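PDB 4FVS: putative lipoprotein from Parabacteroides distasonis, which is of unknown function but, as a putative exported lipoprotein of the LolA/LolB clan with a YmcC-like fold, may bind lipid. Local coordinates for residues 4-7 / 8-12; 86-89 / 90-94. All blocks are in the same frame, centred on the assembly; numbering follows the deposited sequence.

Interaction 1. Residues 4-7 / 8-12; sequences CTFF and FPQTE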
loop_
_atom_site.group_PDB
_atom_site.type_symbol
_atom_site.label_atom_id
_atom_site.label_comp_id
_atom_site.label_asym_id
_atom_site.label_seq_id
_atom_site.Cartn_x
_atom_site.Cartn_y
_atom_site.Cartn_z
ATOM N N CYS A 4 12.418 4.977 15.828
ATOM C CA CYS A 4 11.333 4.965 14.847
ATOM C C CYS A 4 11.450 3.702 13.995
ATOM O O CYS A 4 12.431 3.542 13.259
ATOM C CB CYS A 4 11.341 6.233 13.987
ATOM S SG CYS A 4 9.898 6.416 12.889
ATOM N N THR A 5 10.460 2.785 14.130
ATOM C CA THR A 5 10.349 1.548 13.352
ATOM C C THR A 5 9.889 1.928 11.941
ATOM O O THR A 5 8.884 2.631 11.783
ATOM C CB THR A 5 9.412 0.557 14.031
ATOM O OG1 THR A 5 9.779 0.422 15.398
ATOM C CG2 THR A 5 9.417 -0.800 13.371
ATOM N N PHE A 6 10.665 1.506 10.927
ATOM C CA PHE A 6 10.435 1.815 9.528
ATOM C C PHE A 6 9.683 0.658 8.864
ATOM O O PHE A 6 10.248 -0.419 8.677
ATOM C CB PHE A 6 11.787 2.085 8.850
ATOM C CG PHE A 6 11.740 3.067 7.712
ATOM C CD1 PHE A 6 11.846 4.426 7.947
ATOM C CD2 PHE A 6 11.636 2.629 6.395
ATOM C CE1 PHE A 6 11.819 5.333 6.888
ATOM C CE2 PHE A 6 11.608 3.538 5.338
ATOM C CZ PHE A 6 11.699 4.880 5.592
ATOM N N PHE A 7 8.399 0.872 8.518
ATOM C CA PHE A 7 7.584 -0.169 7.900
ATOM C C PHE A 7 7.708 -0.112 6.364
ATOM O O PHE A 7 6.712 0.046 5.655
ATOM C CB PHE A 7 6.124 -0.062 8.359
ATOM C CG PHE A 7 5.979 -0.320 9.837
ATOM C CD1 PHE A 7 6.109 -1.604 10.350
ATOM C CD2 PHE A 7 5.746 0.727 10.721
ATOM C CE1 PHE A 7 5.988 -1.841 11.714
ATOM C CE2 PHE A 7 5.632 0.487 12.087
ATOM C CZ PHE A 7 5.750 -0.801 12.574
ATOM N N PHE A 8 8.942 -0.264 5.861
ATOM C CA PHE A 8 9.280 -0.243 4.445
ATOM C C PHE A 8 10.749 -0.588 4.272
ATOM O O PHE A 8 11.507 -0.265 5.182
ATOM C CB PHE A 8 8.977 1.150 3.877
ATOM C CG PHE A 8 8.847 1.260 2.376
ATOM C CD1 PHE A 8 7.721 0.770 1.718
ATOM C CD2 PHE A 8 9.819 1.908 1.626
ATOM C CE1 PHE A 8 7.596 0.880 0.339
ATOM C CE2 PHE A 8 9.682 2.035 0.246
ATOM C CZ PHE A 8 8.567 1.526 -0.386
ATOM N N PRO A 9 11.212 -1.214 3.150
ATOM C CA PRO A 9 12.651 -1.495 3.006
ATOM C C PRO A 9 13.461 -0.203 3.085
ATOM O O PRO A 9 13.005 0.833 2.600
ATOM C CB PRO A 9 12.740 -2.154 1.631
ATOM C CG PRO A 9 11.418 -2.730 1.421
ATOM C CD PRO A 9 10.477 -1.713 1.971
ATOM N N GLN A 10 14.614 -0.241 3.751
ATOM C CA GLN A 10 15.401 0.966 3.961
ATOM C C GLN A 10 16.883 0.775 3.559
ATOM O O GLN A 10 17.724 1.593 3.949
ATOM C CB GLN A 10 15.291 1.400 5.443
ATOM C CG GLN A 10 15.597 0.283 6.455
ATOM C CD GLN A 10 15.589 0.718 7.898
ATOM O OE1 GLN A 10 15.298 1.861 8.258
ATOM N NE2 GLN A 10 15.928 -0.203 8.771
ATOM N N THR A 11 17.193 -0.281 2.779
ATOM C CA THR A 11 18.560 -0.543 2.321
ATOM C C THR A 11 18.632 -0.282 0.825
ATOM O O THR A 11 17.843 -0.847 0.075
ATOM C CB THR A 11 19.008 -1.956 2.689
ATOM O OG1 THR A 11 18.948 -2.100 4.106
ATOM C CG2 THR A 11 20.424 -2.268 2.195
ATOM N N GLU A 12 19.585 0.572 0.402
ATOM C CA GLU A 12 19.787 0.963 -0.993
ATOM C C GLU A 12 20.069 -0.274 -1.856
ATOM O O GLU A 12 20.900 -1.106 -1.490
ATOM C CB GLU A 12 20.927 1.987 -1.092
ATOM C CG GLU A 12 20.904 2.850 -2.349
ATOM C CD GLU A 12 21.893 4.004 -2.383
ATOM O OE1 GLU A 12 21.841 4.867 -1.475
ATOM O OE2 GLU A 12 22.674 4.083 -3.359
#
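The ring of Phe6 leads with its CE2 corner to the CB of Phe8, 3.8 Å away, while Gln10 comes at the other end of the same side chain. The Phe8 carbonyl oxygen also sits at the edge of the Phe6 ring, near its plane. Gln10 crosses obliquely, its OE1 standing 3.6 Å from Phe6 CB, and its amide plane is turned 19° from the phenyl plane. With CG set between the backbone N and the carbonyl carbon (chi1 51°), the extended glutamine chain carries the amide across Phe6; its OE1 accepts a hydrogen bond from Gln45. Between the two phenylalanines the chain bends in an inverse gamma turn centred on Phe7, closed by a weak hydrogen bond from Phe8 N to Phe6 O of 3.1 Å and 145°. The turn sends Phe7 away from its neighbours to meet Tyr187 edge to face, whereas Phe6 and Phe8 make similar T-shaped contacts with Phe75 and Trp16. Phe8 is also flanked by its successor, Pro9 CD lying 3.4 Å above one face, offset toward the rim. Large flat hydrocarbons suit the buried run from Phe6 to Phe8, of which Phe6 and Phe8 pack on strands 44-54 and 60-71. With an alanine in place of Phe6, Phe8 and Phe75 would probably be left without their ring partner and a gap would open against Val47 and Ala68. Just upstream, the Cys4–Cys70 disulfide ties the segment covalently to strand 60-71.

Interaction 2. Residues 86-89 / 90-94; sequences PGVV and SEMNT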
loop_
_atom_site.group_PDB
_atom_site.type_symbol
_atom_site.label_atom_id
_atom_site.label_comp_id
_atom_site.label_asym_id
_atom_site.label_seq_id
_atom_site.Cartn_x
_atom_site.Cartn_y
_atom_site.Cartn_z
ATOM N N PRO A 86 -5.060 -5.553 -7.610
ATOM C CA PRO A 86 -5.687 -5.749 -8.932
ATOM C C PRO A 86 -6.886 -4.835 -9.268
ATOM O O PRO A 86 -6.908 -4.326 -10.369
ATOM C CB PRO A 86 -6.138 -7.205 -8.863
ATOM C CG PRO A 86 -5.127 -7.857 -8.014
ATOM C CD PRO A 86 -4.717 -6.860 -6.993
ATOM N N GLY A 87 -7.842 -4.624 -8.362
ATOM C CA GLY A 87 -8.992 -3.740 -8.610
ATOM C C GLY A 87 -8.680 -2.341 -9.141
ATOM O O GLY A 87 -9.404 -1.816 -10.004
ATOM N N VAL A 88 -7.594 -1.719 -8.612
ATOM C CA VAL A 88 -7.079 -0.397 -9.005
ATOM C C VAL A 88 -6.076 -0.559 -10.218
ATOM O O VAL A 88 -6.257 0.085 -11.260
ATOM C CB VAL A 88 -6.402 0.331 -7.785
ATOM C CG1 VAL A 88 -5.641 1.580 -8.202
ATOM C CG2 VAL A 88 -7.397 0.677 -6.699
ATOM N N VAL A 89 -5.029 -1.414 -10.045
ATOM C CA VAL A 89 -3.897 -1.641 -10.980
ATOM C C VAL A 89 -4.377 -2.124 -12.400
ATOM O O VAL A 89 -3.729 -1.762 -13.391
ATOM C CB VAL A 89 -2.820 -2.602 -10.384
ATOM C CG1 VAL A 89 -1.713 -2.901 -11.385
ATOM C CG2 VAL A 89 -2.214 -2.016 -9.107
ATOM N N SER A 90 -5.498 -2.887 -12.497
ATOM C CA SER A 90 -6.070 -3.355 -13.776
ATOM C C SER A 90 -6.629 -2.154 -14.578
ATOM O O SER A 90 -6.439 -2.048 -15.802
ATOM C CB SER A 90 -7.157 -4.406 -13.536
ATOM O OG SER A 90 -8.221 -3.921 -12.729
ATOM N N GLU A 91 -7.269 -1.223 -13.851
ATOM C CA GLU A 91 -7.807 0.029 -14.371
ATOM C C GLU A 91 -6.635 1.009 -14.692
ATOM O O GLU A 91 -6.763 2.226 -14.449
ATOM C CB GLU A 91 -8.770 0.623 -13.302
ATOM C CG GLU A 91 -10.092 -0.105 -13.160
ATOM C CD GLU A 91 -10.994 0.096 -14.359
ATOM O OE1 GLU A 91 -11.743 1.100 -14.361
ATOM O OE2 GLU A 91 -10.895 -0.696 -15.325
HETATM N N MSE A 92 -5.478 0.489 -15.200
HETATM C CA MSE A 92 -4.329 1.357 -15.346
HETATM C C MSE A 92 -3.476 1.141 -16.565
HETATM O O MSE A 92 -3.215 0.017 -17.015
HETATM C CB MSE A 92 -3.402 1.210 -14.150
HETATM C CG MSE A 92 -3.669 2.164 -13.059
HETATM SE SE MSE A 92 -2.257 1.865 -11.800
HETATM C CE MSE A 92 -2.606 3.109 -10.381
ATOM N N ASN A 93 -2.991 2.296 -17.040
ATOM C CA ASN A 93 -2.037 2.537 -18.102
ATOM C C ASN A 93 -0.977 3.471 -17.502
ATOM O O ASN A 93 -1.122 3.888 -16.352
ATOM C CB ASN A 93 -2.709 3.070 -19.364
ATOM C CG ASN A 93 -3.287 4.435 -19.242
ATOM O OD1 ASN A 93 -2.560 5.419 -19.223
ATOM N ND2 ASN A 93 -4.612 4.539 -19.226
ATOM N N THR A 94 0.100 3.754 -18.223
ATOM C CA THR A 94 1.212 4.527 -17.661
ATOM C C THR A 94 0.893 6.023 -17.499
ATOM O O THR A 94 1.622 6.706 -16.770
ATOM C CB THR A 94 2.468 4.330 -18.484
ATOM O OG1 THR A 94 2.432 3.003 -19.003
ATOM C CG2 THR A 94 3.726 4.501 -17.640
#
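Val88 and the selenomethionine Met92 lie side by side and point the same way, with Val88 CG1 4.0 Å from Met92 CE. This is the closely packed, apolar part of the contact: both side chains also rest on Ile127 of strand 123-129, while Val89 turns to Val61 and Ser29. From a CB directed at the helix, the selenomethionine chain runs out extended (chi2 -174°), SE passing 4.0 Å from Val89 CA. A long, unbranched apolar side chain suits this place because it spans from the loop to Val88 and Ile127. On the exposed side stand Gly87, Ser90 and Glu91. With CG anti to the carbonyl carbon (chi1 -73°), Glu91 brings CG 3.7 Å from Gly87 O, and a bend at chi2 then turns the carboxylate, whose OE1 makes a salt bridge with Lys137. Ser90, also exposed, uses its hydroxyl on the backbone. Its N closes a helical i to i+4 bond to Pro86 O of 2.9 Å and 157°, and its OG gives a second bond to the same oxygen at 2.7 Å. Pro86, whose ring brings no N-H, fits the first turn of helix 86-89, where no earlier carbonyl needs its proton. The two donors reach Pro86 O from opposite faces of the carbonyl plane, so one acceptor takes both the N-H and the hydroxyl of Ser90, and the serine's polar group is met by its own helix turn.

From the N terminus, interaction 1 comes first, in the loop before strand 15-22: a turn at Phe7 within 4-12 lets Phe6 and Phe8 lie on strands 44-54 and 60-71 while Phe7 goes to Pro189 and to Tyr187 of strand 179-188. The chain then runs through the strands from 15-22 to 74-78 before reaching interaction 2, where helix 86-89 ends and the loop toward strand 96-98 begins. Each contact is local, and the two follow in series, neither nested nor crossed. The centres of interactions 1 and 2 are about 26 Å apart, on opposite sides of the chain's centre. Strand 60-71 is common ground, meeting Phe6 and Phe8 of the first and Val89 and Met92 of the second.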